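Local coordinates for PaxB (Photorhabdus luminescens, PDB 6EK4), which probably acts as the B component of a two-component alpha-helical pore-forming toxin that perforates target membranes, as in YaxAB, at residues 55-60 with 131-136; 15-20 with 299-304; 66-71 with 124-129. All blocks are in the same frame, centred on the assembly; numbering follows the deposited sequence.

Contact 1 (55-60 with 131-136). With NA (sodium ion), chain E.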
ATOM      1  N   ARG A  55      12.927   9.262   2.880  1.00 64.82           N
ATOM      2  CA  ARG A  55      13.248  10.509   2.198  1.00 66.09           C
ATOM      3  C   ARG A  55      14.694  10.931   2.469  1.00 65.70           C
ATOM      4  O   ARG A  55      15.360  11.460   1.581  1.00 65.38           O
ATOM      5  CB  ARG A  55      12.279  11.611   2.627  1.00 68.63           C
ATOM      6  CG  ARG A  55      12.292  12.835   1.727  1.00 71.54           C
ATOM      7  CD  ARG A  55      11.043  13.678   1.924  1.00 74.54           C
ATOM      8  NE  ARG A  55      10.901  14.144   3.303  1.00 77.06           N
ATOM      9  CZ  ARG A  55       9.875  14.862   3.755  1.00 79.75           C
ATOM     10  NH1 ARG A  55       9.844  15.238   5.031  1.00 81.10           N
ATOM     11  NH2 ARG A  55       8.878  15.211   2.945  1.00 80.49           N
ATOM     12  N   ASP A  56      15.170  10.693   3.690  1.00 65.30           N
ATOM     13  CA  ASP A  56      16.572  10.945   4.038  1.00 65.40           C
ATOM     14  C   ASP A  56      17.521  10.056   3.236  1.00 65.19           C
ATOM     15  O   ASP A  56      18.592  10.501   2.821  1.00 66.04           O
ATOM     16  CB  ASP A  56      16.819  10.723   5.538  1.00 65.62           C
ATOM     17  CG  ASP A  56      16.289  11.857   6.401  1.00 65.83           C
ATOM     18  OD1 ASP A  56      16.167  12.998   5.905  1.00 65.64           O
ATOM     19  OD2 ASP A  56      16.009  11.606   7.593  1.00 66.06           O
ATOM     20  N   LEU A  57      17.133   8.797   3.038  1.00 64.82           N
ATOM     21  CA  LEU A  57      17.919   7.857   2.235  1.00 64.29           C
ATOM     22  C   LEU A  57      17.967   8.319   0.781  1.00 64.05           C
ATOM     23  O   LEU A  57      19.022   8.284   0.147  1.00 63.90           O
ATOM     24  CB  LEU A  57      17.327   6.446   2.326  1.00 64.18           C
ATOM     25  CG  LEU A  57      18.151   5.295   1.732  1.00 64.06           C
ATOM     26  CD1 LEU A  57      17.873   4.002   2.482  1.00 64.40           C
ATOM     27  CD2 LEU A  57      17.892   5.105   0.243  1.00 64.17           C
ATOM     28  N   ASP A  58      16.820   8.753   0.266  1.00 63.88           N
ATOM     29  CA  ASP A  58      16.722   9.277  -1.096  1.00 64.06           C
ATOM     30  C   ASP A  58      17.605  10.513  -1.281  1.00 63.75           C
ATOM     31  O   ASP A  58      18.264  10.658  -2.311  1.00 63.08           O
ATOM     32  CB  ASP A  58      15.267   9.621  -1.429  1.00 64.33           C
ATOM     33  CG  ASP A  58      15.047   9.872  -2.908  1.00 64.78           C
ATOM     34  OD1 ASP A  58      15.479   9.038  -3.729  1.00 64.99           O
ATOM     35  OD2 ASP A  58      14.429  10.901  -3.250  1.00 65.77           O
ATOM     36  N   GLU A  59      17.608  11.392  -0.280  1.00 64.11           N
ATOM     37  CA  GLU A  59      18.462  12.586  -0.278  1.00 64.92           C
ATOM     38  C   GLU A  59      19.942  12.215  -0.337  1.00 64.32           C
ATOM     39  O   GLU A  59      20.715  12.838  -1.065  1.00 63.70           O
ATOM     40  CB  GLU A  59      18.198  13.441   0.970  1.00 66.00           C
ATOM     41  CG  GLU A  59      16.893  14.225   0.935  1.00 67.17           C
ATOM     42  CD  GLU A  59      16.447  14.705   2.308  1.00 68.56           C
ATOM     43  OE1 GLU A  59      17.309  14.932   3.187  1.00 69.73           O
ATOM     44  OE2 GLU A  59      15.226  14.865   2.509  1.00 69.12           O
ATOM     45  N   ALA A  60      20.324  11.202   0.437  1.00 63.80           N
ATOM     46  CA  ALA A  60      21.703  10.720   0.463  1.00 63.59           C
ATOM     47  C   ALA A  60      22.109  10.129  -0.884  1.00 63.89           C
ATOM     48  O   ALA A  60      23.225  10.352  -1.356  1.00 64.59           O
ATOM     49  CB  ALA A  60      21.881   9.689   1.566  1.00 63.39           C
ATOM     50  N   ASN A 131      29.261   4.216   4.158  1.00 74.37           N
ATOM     51  CA  ASN A 131      28.874   4.220   5.571  1.00 74.65           C
ATOM     52  C   ASN A 131      27.620   5.054   5.825  1.00 73.65           C
ATOM     53  O   ASN A 131      26.808   4.713   6.686  1.00 73.80           O
ATOM     54  CB  ASN A 131      30.023   4.738   6.444  1.00 75.49           C
ATOM     55  CG  ASN A 131      31.232   3.819   6.429  1.00 76.53           C
ATOM     56  OD1 ASN A 131      31.266   2.821   5.708  1.00 76.52           O
ATOM     57  ND2 ASN A 131      32.237   4.156   7.229  1.00 77.82           N
ATOM     58  N   LEU A 132      27.474   6.147   5.076  1.00 72.63           N
ATOM     59  CA  LEU A 132      26.288   6.998   5.159  1.00 71.95           C
ATOM     60  C   LEU A 132      25.050   6.258   4.654  1.00 71.82           C
ATOM     61  O   LEU A 132      24.021   6.235   5.329  1.00 72.30           O
ATOM     62  CB  LEU A 132      26.498   8.289   4.360  1.00 71.54           C
ATOM     63  CG  LEU A 132      25.321   9.266   4.245  1.00 71.63           C
ATOM     64  CD1 LEU A 132      24.705   9.567   5.604  1.00 72.58           C
ATOM     65  CD2 LEU A 132      25.770  10.550   3.566  1.00 71.29           C
ATOM     66  N   MET A 133      25.157   5.652   3.474  1.00 71.12           N
ATOM     67  CA  MET A 133      24.048   4.891   2.893  1.00 70.89           C
ATOM     68  C   MET A 133      23.685   3.683   3.758  1.00 71.11           C
ATOM     69  O   MET A 133      22.519   3.291   3.820  1.00 71.93           O
ATOM     70  CB  MET A 133      24.393   4.440   1.465  1.00 70.89           C
ATOM     71  CG  MET A 133      23.271   3.716   0.725  1.00 70.85           C
ATOM     72  SD  MET A 133      21.712   4.626   0.637  1.00 70.85           S
ATOM     73  CE  MET A 133      22.163   5.994  -0.426  1.00 70.48           C
ATOM     74  N   ALA A 134      24.683   3.104   4.424  1.00 71.04           N
ATOM     75  CA  ALA A 134      24.455   1.996   5.353  1.00 71.32           C
ATOM     76  C   ALA A 134      23.674   2.454   6.583  1.00 71.26           C
ATOM     77  O   ALA A 134      22.826   1.719   7.089  1.00 72.03           O
ATOM     78  CB  ALA A 134      25.776   1.374   5.774  1.00 71.99           C
ATOM     79  N   SER A 135      23.966   3.664   7.059  1.00 70.58           N
ATOM     80  CA  SER A 135      23.235   4.254   8.186  1.00 70.72           C
ATOM     81  C   SER A 135      21.787   4.575   7.820  1.00 69.83           C
ATOM     82  O   SER A 135      20.893   4.481   8.664  1.00 69.40           O
ATOM     83  CB  SER A 135      23.932   5.521   8.687  1.00 70.29           C
ATOM     84  OG  SER A 135      25.180   5.213   9.279  1.00 70.88           O
ATOM     85  N   ARG A 136      21.564   4.961   6.564  1.00 68.90           N
ATOM     86  CA  ARG A 136      20.218   5.241   6.068  1.00 68.85           C
ATOM     87  C   ARG A 136      19.412   3.953   5.932  1.00 68.82           C
ATOM     88  O   ARG A 136      18.244   3.904   6.322  1.00 68.92           O
ATOM     89  CB  ARG A 136      20.278   5.962   4.718  1.00 68.81           C
ATOM     90  CG  ARG A 136      20.915   7.341   4.776  1.00 69.27           C
ATOM     91  CD  ARG A 136      19.985   8.373   5.389  1.00 69.88           C
ATOM     92  NE  ARG A 136      20.721   9.508   5.943  1.00 71.45           N
ATOM     93  CZ  ARG A 136      21.305   9.531   7.142  1.00 72.70           C
ATOM     94  NH1 ARG A 136      21.255   8.474   7.952  1.00 72.84           N
ATOM     95  NH2 ARG A 136      21.949  10.624   7.535  1.00 73.48           N
TER
HETATM   96 NA    NA E 401      16.677  15.589   6.200  1.00 81.51          NA
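Arg136 lies along Leu57, and its CD and NE pass Asp56 on the facing helix. Arg136 CB lies 3.7 Å from Leu57 CG, with Leu57 CD1 close by. The two side chains run counter to one another, flank to flank. CG comes next, between the backbone of Leu57 and the methyl of Ala60, with Arg136 CG 4.1 Å from Ala60 CB. Here the chain bends (chi2 -75°). The bend brings CD over the backbone of Asp56, where Arg136 CD is 3.6 Å from Asp56 O. NE follows, near that oxygen and Asp56 CB. The guanidinium has Asp56 O at its edge, near its plane, but no bond is made. Leu132 CD1 of the same helix sits over one face, near its rim.

Asp56 and Arg136 are not a salt bridge, since Asp56 OD2 and Arg136 NE stand 5.4 Å apart. The carboxylate is used otherwise: Asp56 OD1 binds a sodium ion at 2.7 Å.

Next to the arginine stem, Met133 crosses Leu57 at about a right angle. Met133 SD lies 3.8 Å from Leu57 CG. Its chain bends at chi2 and chi3, which carries CE on to Ala60, with Met133 CE 4.2 Å from Ala60 CB. Leu298 and Ala302 of helix 247-321 also touch Leu57, and Leu305 touches Met133. Leu57 and Met133 are buried against helix 247-321, while Arg136 is partly exposed. The two segments run antiparallel, their axes 164° apart, a pairing typical of the elongated helical bundles of alpha-helical pore-forming toxins.

Contact 2 (15-20 with 299-304)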
ATOM      1  N   PRO A  15      27.014  -3.183  -9.941  1.00 85.59           N
ATOM      2  CA  PRO A  15      25.573  -3.461  -9.903  1.00 85.43           C
ATOM      3  C   PRO A  15      24.760  -2.551 -10.825  1.00 85.11           C
ATOM      4  O   PRO A  15      25.097  -1.378 -10.983  1.00 84.26           O
ATOM      5  CB  PRO A  15      25.190  -3.186  -8.438  1.00 84.54           C
ATOM      6  CG  PRO A  15      26.470  -3.168  -7.678  1.00 84.28           C
ATOM      7  CD  PRO A  15      27.515  -2.700  -8.641  1.00 84.50           C
ATOM      8  N   GLU A  16      23.701  -3.093 -11.424  1.00 85.87           N
ATOM      9  CA  GLU A  16      22.758  -2.290 -12.201  1.00 85.68           C
ATOM     10  C   GLU A  16      21.731  -1.701 -11.238  1.00 82.16           C
ATOM     11  O   GLU A  16      20.973  -2.438 -10.608  1.00 82.15           O
ATOM     12  CB  GLU A  16      22.069  -3.140 -13.276  1.00 88.80           C
ATOM     13  CG  GLU A  16      21.225  -2.351 -14.279  1.00 90.49           C
ATOM     14  CD  GLU A  16      22.045  -1.594 -15.320  1.00 92.19           C
ATOM     15  OE1 GLU A  16      21.431  -1.011 -16.240  1.00 93.20           O
ATOM     16  OE2 GLU A  16      23.293  -1.573 -15.233  1.00 92.20           O
ATOM     17  N   ILE A  17      21.721  -0.375 -11.124  1.00 79.13           N
ATOM     18  CA  ILE A  17      20.869   0.323 -10.164  1.00 76.59           C
ATOM     19  C   ILE A  17      19.859   1.206 -10.894  1.00 75.78           C
ATOM     20  O   ILE A  17      20.223   1.971 -11.786  1.00 75.45           O
ATOM     21  CB  ILE A  17      21.703   1.194  -9.196  1.00 75.34           C
ATOM     22  CG1 ILE A  17      22.880   0.387  -8.635  1.00 75.26           C
ATOM     23  CG2 ILE A  17      20.831   1.725  -8.062  1.00 74.20           C
ATOM     24  CD1 ILE A  17      23.753   1.145  -7.655  1.00 74.11           C
ATOM     25  N   ASN A  18      18.592   1.081 -10.507  1.00 75.01           N
ATOM     26  CA  ASN A  18      17.525   1.939 -11.010  1.00 74.97           C
ATOM     27  C   ASN A  18      17.095   2.902  -9.902  1.00 73.71           C
ATOM     28  O   ASN A  18      16.361   2.523  -8.988  1.00 73.26           O
ATOM     29  CB  ASN A  18      16.339   1.089 -11.487  1.00 75.57           C
ATOM     30  CG  ASN A  18      15.356   1.870 -12.345  1.00 75.58           C
ATOM     31  OD1 ASN A  18      15.225   3.087 -12.216  1.00 75.71           O
ATOM     32  ND2 ASN A  18      14.655   1.167 -13.227  1.00 76.03           N
ATOM     33  N   VAL A  19      17.569   4.143  -9.983  1.00 73.55           N
ATOM     34  CA  VAL A  19      17.252   5.159  -8.972  1.00 72.87           C
ATOM     35  C   VAL A  19      15.812   5.681  -9.065  1.00 73.26           C
ATOM     36  O   VAL A  19      15.309   6.278  -8.113  1.00 72.46           O
ATOM     37  CB  VAL A  19      18.241   6.350  -9.011  1.00 72.49           C
ATOM     38  CG1 VAL A  19      19.630   5.895  -8.585  1.00 72.02           C
ATOM     39  CG2 VAL A  19      18.280   7.006 -10.387  1.00 73.33           C
ATOM     40  N   LYS A  20      15.161   5.463 -10.209  1.00 74.79           N
ATOM     41  CA  LYS A  20      13.742   5.794 -10.366  1.00 75.41           C
ATOM     42  C   LYS A  20      12.886   4.860  -9.514  1.00 74.78           C
ATOM     43  O   LYS A  20      11.979   5.308  -8.815  1.00 74.69           O
ATOM     44  CB  LYS A  20      13.314   5.704 -11.836  1.00 76.59           C
ATOM     45  CG  LYS A  20      11.951   6.319 -12.120  1.00 77.19           C
ATOM     46  CD  LYS A  20      11.526   6.111 -13.564  1.00 79.18           C
ATOM     47  CE  LYS A  20      10.221   6.829 -13.864  1.00 80.19           C
ATOM     48  NZ  LYS A  20       9.608   6.378 -15.144  1.00 81.98           N
ATOM     49  N   LEU A 299      15.151  -0.525  -0.703  1.00 67.28           N
ATOM     50  CA  LEU A 299      16.337  -1.062  -0.022  1.00 67.76           C
ATOM     51  C   LEU A 299      17.214  -1.935  -0.930  1.00 68.64           C
ATOM     52  O   LEU A 299      18.434  -1.975  -0.762  1.00 67.89           O
ATOM     53  CB  LEU A 299      15.933  -1.845   1.235  1.00 68.01           C
ATOM     54  CG  LEU A 299      15.565  -0.995   2.456  1.00 67.35           C
ATOM     55  CD1 LEU A 299      14.970  -1.863   3.556  1.00 67.99           C
ATOM     56  CD2 LEU A 299      16.773  -0.223   2.973  1.00 67.12           C
ATOM     57  N   LEU A 300      16.590  -2.637  -1.876  1.00 69.96           N
ATOM     58  CA  LEU A 300      17.326  -3.382  -2.906  1.00 71.26           C
ATOM     59  C   LEU A 300      18.196  -2.441  -3.740  1.00 70.32           C
ATOM     60  O   LEU A 300      19.357  -2.739  -4.012  1.00 71.10           O
ATOM     61  CB  LEU A 300      16.365  -4.154  -3.825  1.00 72.50           C
ATOM     62  CG  LEU A 300      16.072  -5.626  -3.501  1.00 74.21           C
ATOM     63  CD1 LEU A 300      15.980  -5.891  -2.003  1.00 74.48           C
ATOM     64  CD2 LEU A 300      14.797  -6.068  -4.206  1.00 74.90           C
ATOM     65  N   GLN A 301      17.623  -1.307  -4.136  1.00 68.80           N
ATOM     66  CA  GLN A 301      18.353  -0.288  -4.889  1.00 68.01           C
ATOM     67  C   GLN A 301      19.351   0.440  -3.992  1.00 67.54           C
ATOM     68  O   GLN A 301      20.441   0.802  -4.437  1.00 68.30           O
ATOM     69  CB  GLN A 301      17.383   0.727  -5.502  1.00 67.41           C
ATOM     70  CG  GLN A 301      16.355   0.134  -6.456  1.00 67.71           C
ATOM     71  CD  GLN A 301      16.975  -0.515  -7.677  1.00 68.32           C
ATOM     72  OE1 GLN A 301      18.058  -0.131  -8.121  1.00 67.81           O
ATOM     73  NE2 GLN A 301      16.284  -1.500  -8.236  1.00 69.48           N
ATOM     74  N   ALA A 302      18.974   0.650  -2.733  1.00 67.11           N
ATOM     75  CA  ALA A 302      19.834   1.332  -1.762  1.00 66.86           C
ATOM     76  C   ALA A 302      21.063   0.499  -1.408  1.00 67.78           C
ATOM     77  O   ALA A 302      22.162   1.036  -1.263  1.00 66.97           O
ATOM     78  CB  ALA A 302      19.050   1.662  -0.502  1.00 66.50           C
ATOM     79  N   ALA A 303      20.867  -0.810  -1.261  1.00 68.91           N
ATOM     80  CA  ALA A 303      21.962  -1.724  -0.941  1.00 69.66           C
ATOM     81  C   ALA A 303      22.981  -1.806  -2.078  1.00 70.30           C
ATOM     82  O   ALA A 303      24.176  -1.979  -1.832  1.00 70.61           O
ATOM     83  CB  ALA A 303      21.419  -3.108  -0.619  1.00 70.33           C
ATOM     84  N   LYS A 304      22.505  -1.678  -3.315  1.00 70.56           N
ATOM     85  CA  LYS A 304      23.382  -1.707  -4.486  1.00 71.69           C
ATOM     86  C   LYS A 304      24.256  -0.453  -4.594  1.00 71.82           C
ATOM     87  O   LYS A 304      25.357  -0.512  -5.143  1.00 72.78           O
ATOM     88  CB  LYS A 304      22.566  -1.899  -5.769  1.00 72.12           C
ATOM     89  CG  LYS A 304      21.982  -3.295  -5.925  1.00 73.20           C
ATOM     90  CD  LYS A 304      21.047  -3.381  -7.123  1.00 73.79           C
ATOM     91  CE  LYS A 304      20.381  -4.746  -7.218  1.00 74.67           C
ATOM     92  NZ  LYS A 304      19.537  -4.876  -8.438  1.00 74.91           N
TER
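Ile17 and Lys304 pass each other in opposite directions, the isoleucine flank against the root of the lysine. Ile17 CG1 lies 3.7 Å from Lys304 CB, and CD1 reaches on to the lysine carbonyl. Pro15 continues this surface, its CB 4.0 Å from Lys304 CB. Beyond CG the lysine is extended (chi2 173°). Its shaft runs past the backbone of Glu16, and Lys304 NZ stays 3.6 Å from Glu16 O without a hydrogen bond.

Gln301 also runs counter to Ile17, one turn earlier on helix 247-321. Its chain bends at chi2 (-62°), which turns the amide back toward the backbone of 17-18. Ile17 CG2 packs against Gln301 OE1. That oxygen accepts from Asn18 N at 2.7 Å, with the donor well above the carbonyl plane.

The bond ties down the last residues before helix 19-35. Asn18 is the N-cap of this helix, and its OD1 accepts from Lys20 N at 3.1 Å, a weak capping bond. Residues 15-18, the extended lead-in to helix 19-35, thus lie alongside helix 247-321, in roughly the opposite direction. Gln346 of helix 326-348 hydrogen-bonds to Ile17 O and Val19 N. Phe339 packs on Ile17.

Contact 3 (66-71 with 124-129)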
ATOM      1  N   PRO A  66      26.674  13.512  -7.494  1.00 67.29           N
ATOM      2  CA  PRO A  66      27.490  14.691  -7.806  1.00 68.10           C
ATOM      3  C   PRO A  66      28.668  14.904  -6.852  1.00 68.34           C
ATOM      4  O   PRO A  66      29.629  15.585  -7.212  1.00 68.79           O
ATOM      5  CB  PRO A  66      26.493  15.849  -7.689  1.00 68.16           C
ATOM      6  CG  PRO A  66      25.464  15.358  -6.740  1.00 67.66           C
ATOM      7  CD  PRO A  66      25.327  13.896  -7.038  1.00 67.21           C
ATOM      8  N   GLN A  67      28.588  14.337  -5.650  1.00 68.70           N
ATOM      9  CA  GLN A  67      29.686  14.403  -4.685  1.00 69.79           C
ATOM     10  C   GLN A  67      30.869  13.557  -5.152  1.00 70.35           C
ATOM     11  O   GLN A  67      32.002  14.036  -5.194  1.00 70.56           O
ATOM     12  CB  GLN A  67      29.215  13.934  -3.302  1.00 70.02           C
ATOM     13  CG  GLN A  67      30.292  13.904  -2.222  1.00 70.13           C
ATOM     14  CD  GLN A  67      30.928  15.260  -1.968  1.00 70.65           C
ATOM     15  OE1 GLN A  67      30.297  16.302  -2.148  1.00 71.07           O
ATOM     16  NE2 GLN A  67      32.185  15.251  -1.538  1.00 71.01           N
ATOM     17  N   LEU A  68      30.595  12.300  -5.496  1.00 70.81           N
ATOM     18  CA  LEU A  68      31.635  11.377  -5.952  1.00 71.12           C
ATOM     19  C   LEU A  68      32.169  11.739  -7.339  1.00 72.61           C
ATOM     20  O   LEU A  68      33.340  11.493  -7.633  1.00 73.24           O
ATOM     21  CB  LEU A  68      31.117   9.936  -5.947  1.00 70.76           C
ATOM     22  CG  LEU A  68      30.817   9.351  -4.565  1.00 70.68           C
ATOM     23  CD1 LEU A  68      30.124   8.003  -4.697  1.00 71.06           C
ATOM     24  CD2 LEU A  68      32.086   9.224  -3.733  1.00 70.63           C
ATOM     25  N   GLN A  69      31.317  12.314  -8.186  1.00 73.65           N
ATOM     26  CA  GLN A  69      31.759  12.813  -9.489  1.00 75.23           C
ATOM     27  C   GLN A  69      32.815  13.901  -9.314  1.00 75.99           C
ATOM     28  O   GLN A  69      33.859  13.860  -9.959  1.00 76.72           O
ATOM     29  CB  GLN A  69      30.585  13.347 -10.314  1.00 76.68           C
ATOM     30  CG  GLN A  69      29.835  12.274 -11.089  1.00 77.90           C
ATOM     31  CD  GLN A  69      28.782  12.840 -12.027  1.00 79.82           C
ATOM     32  OE1 GLN A  69      28.428  12.214 -13.025  1.00 81.29           O
ATOM     33  NE2 GLN A  69      28.275  14.027 -11.709  1.00 80.32           N
ATOM     34  N   THR A  70      32.543  14.859  -8.431  1.00 76.39           N
ATOM     35  CA  THR A  70      33.494  15.932  -8.133  1.00 77.32           C
ATOM     36  C   THR A  70      34.844  15.382  -7.671  1.00 77.21           C
ATOM     37  O   THR A  70      35.890  15.837  -8.129  1.00 77.29           O
ATOM     38  CB  THR A  70      32.952  16.885  -7.045  1.00 77.63           C
ATOM     39  OG1 THR A  70      31.697  17.435  -7.465  1.00 78.62           O
ATOM     40  CG2 THR A  70      33.936  18.023  -6.775  1.00 77.88           C
ATOM     41  N   VAL A  71      34.809  14.399  -6.775  1.00 77.31           N
ATOM     42  CA  VAL A  71      36.027  13.817  -6.205  1.00 77.81           C
ATOM     43  C   VAL A  71      36.849  13.070  -7.262  1.00 78.89           C
ATOM     44  O   VAL A  71      38.059  13.281  -7.374  1.00 79.74           O
ATOM     45  CB  VAL A  71      35.696  12.873  -5.022  1.00 77.35           C
ATOM     46  CG1 VAL A  71      36.929  12.106  -4.566  1.00 76.86           C
ATOM     47  CG2 VAL A  71      35.110  13.661  -3.858  1.00 77.19           C
ATOM     48  N   ARG A 124      38.474   7.381   0.781  1.00 74.11           N
ATOM     49  CA  ARG A 124      37.809   7.870   1.993  1.00 75.26           C
ATOM     50  C   ARG A 124      36.460   8.518   1.678  1.00 75.51           C
ATOM     51  O   ARG A 124      35.522   8.410   2.469  1.00 75.85           O
ATOM     52  CB  ARG A 124      38.701   8.857   2.756  1.00 75.58           C
ATOM     53  CG  ARG A 124      39.842   8.195   3.513  1.00 76.50           C
ATOM     54  CD  ARG A 124      40.438   9.132   4.550  1.00 77.28           C
ATOM     55  NE  ARG A 124      40.931  10.373   3.953  1.00 77.98           N
ATOM     56  CZ  ARG A 124      42.095  10.511   3.316  1.00 78.14           C
ATOM     57  NH1 ARG A 124      42.924   9.481   3.167  1.00 78.64           N
ATOM     58  NH2 ARG A 124      42.432  11.695   2.816  1.00 78.24           N
ATOM     59  N   SER A 125      36.366   9.183   0.528  1.00 75.59           N
ATOM     60  CA  SER A 125      35.100   9.760   0.071  1.00 75.99           C
ATOM     61  C   SER A 125      34.083   8.677  -0.290  1.00 76.38           C
ATOM     62  O   SER A 125      32.904   8.803   0.034  1.00 76.71           O
ATOM     63  CB  SER A 125      35.318  10.686  -1.128  1.00 75.96           C
ATOM     64  OG  SER A 125      35.962  11.882  -0.730  1.00 76.91           O
ATOM     65  N   LEU A 126      34.543   7.623  -0.961  1.00 77.03           N
ATOM     66  CA  LEU A 126      33.675   6.499  -1.321  1.00 77.66           C
ATOM     67  C   LEU A 126      33.204   5.736  -0.081  1.00 78.78           C
ATOM     68  O   LEU A 126      32.037   5.344   0.005  1.00 78.76           O
ATOM     69  CB  LEU A 126      34.389   5.544  -2.286  1.00 77.96           C
ATOM     70  CG  LEU A 126      34.560   6.049  -3.723  1.00 77.91           C
ATOM     71  CD1 LEU A 126      35.679   5.301  -4.432  1.00 78.61           C
ATOM     72  CD2 LEU A 126      33.256   5.924  -4.499  1.00 77.96           C
ATOM     73  N   ARG A 127      34.112   5.529   0.870  1.00 79.50           N
ATOM     74  CA  ARG A 127      33.779   4.871   2.135  1.00 80.70           C
ATOM     75  C   ARG A 127      32.805   5.709   2.967  1.00 79.89           C
ATOM     76  O   ARG A 127      31.918   5.167   3.629  1.00 80.17           O
ATOM     77  CB  ARG A 127      35.049   4.587   2.943  1.00 82.47           C
ATOM     78  CG  ARG A 127      35.909   3.474   2.364  1.00 84.30           C
ATOM     79  CD  ARG A 127      35.407   2.101   2.786  1.00 86.35           C
ATOM     80  NE  ARG A 127      35.874   1.038   1.895  1.00 87.84           N
ATOM     81  CZ  ARG A 127      37.108   0.532   1.880  1.00 89.66           C
ATOM     82  NH1 ARG A 127      38.048   0.985   2.706  1.00 90.60           N
ATOM     83  NH2 ARG A 127      37.407  -0.437   1.021  1.00 91.05           N
ATOM     84  N   LYS A 128      32.981   7.029   2.927  1.00 78.61           N
ATOM     85  CA  LYS A 128      32.093   7.964   3.618  1.00 77.92           C
ATOM     86  C   LYS A 128      30.655   7.868   3.096  1.00 76.14           C
ATOM     87  O   LYS A 128      29.704   7.942   3.876  1.00 75.33           O
ATOM     88  CB  LYS A 128      32.633   9.398   3.481  1.00 78.99           C
ATOM     89  CG  LYS A 128      31.755  10.491   4.078  1.00 80.28           C
ATOM     90  CD  LYS A 128      30.918  11.192   3.017  1.00 80.95           C
ATOM     91  CE  LYS A 128      29.848  12.076   3.641  1.00 81.82           C
ATOM     92  NZ  LYS A 128      30.429  13.153   4.493  1.00 82.75           N
ATOM     93  N   GLU A 129      30.504   7.700   1.784  1.00 74.97           N
ATOM     94  CA  GLU A 129      29.187   7.544   1.162  1.00 74.09           C
ATOM     95  C   GLU A 129      28.592   6.161   1.418  1.00 73.47           C
ATOM     96  O   GLU A 129      27.375   6.021   1.541  1.00 73.62           O
ATOM     97  CB  GLU A 129      29.265   7.798  -0.347  1.00 73.97           C
ATOM     98  CG  GLU A 129      29.632   9.226  -0.722  1.00 74.45           C
ATOM     99  CD  GLU A 129      28.615  10.251  -0.250  1.00 74.97           C
ATOM    100  OE1 GLU A 129      27.402   9.962  -0.294  1.00 75.06           O
ATOM    101  OE2 GLU A 129      29.033  11.353   0.164  1.00 75.68           O
TER
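The helical segments 66-71 and 124-129 run antiparallel, their directions 172° apart and their axes 10.3 Å from each other at the nearest point. Leu68 and Leu126 have the nearest CA atoms, 7.0 Å apart. The first helix is kinked at Pro66, whose ring nitrogen has no hydrogen to give to the turn before. Just after the kink, Pro66 O accepts from both Thr70 N and Thr70 OG1. The hydroxyl bond is 2.8 Å from Thr70 OG1 to Pro66 O and lies almost in line with the carbonyl.

Leu68 is the centre of the contact. Its CB points past the facing helix, and the methyls turn in to reach it. The two leucines meet at an oblique angle, methyl to methyl, with Leu68 CD2 3.6 Å from Leu126 CD2. Leu68 and Glu129 lie side by side, pointing opposite ways. Here the methylene stem of the acid does the touching, Glu129 CG lying 3.9 Å from Leu68 CD2. The glutamate chain then bends at chi2. Its carboxylate ends beside Gln67, with Glu129 OE2 3.7 Å from Gln67 CG. These two side chains cross at about a right angle. The amide and carboxylate planes are 30° apart, and no bond joins them.

At the other end, Val71 sets both its methyls against Ser125. Val71 CG2 is 3.7 Å from Ser125 OG. The serine hydroxyl has a weak hydrogen bond with Gly121 O in its own helix.

Trp309 of helix 247-321 and Leu340 of helix 326-348 pack on Leu68, and Phe312 packs on Leu126. The leucine pair thus faces the inside of the bundle, while Gln67 lies at its surface, consistent with the long, rod-like helical bundle of a pore-forming toxin of the YaxAB kind.

Contacts 1 and 3 join the same two helices, 42-73 and 101-141, and their centres are about 14 Å apart. Contact 3 lies nearer the connection between these helices, which includes helix 80-90, and contact 1 encloses it along the chain. Contact 2 encloses both and adds residues 15-18 and helix 247-321. Its centre is about 12 Å from that of contact 1. The two touch through Ala302, with Ala302 CB 3.7 Å from Leu57 CD2 and Ala302 O 3.5 Å from Met133 CG. Contacts 2 and 3 do not touch, their nearest atoms being about 8 Å apart. Asp56 of contact 1 binds a sodium ion, and a second lies about 7 Å from the Arg136 side chain.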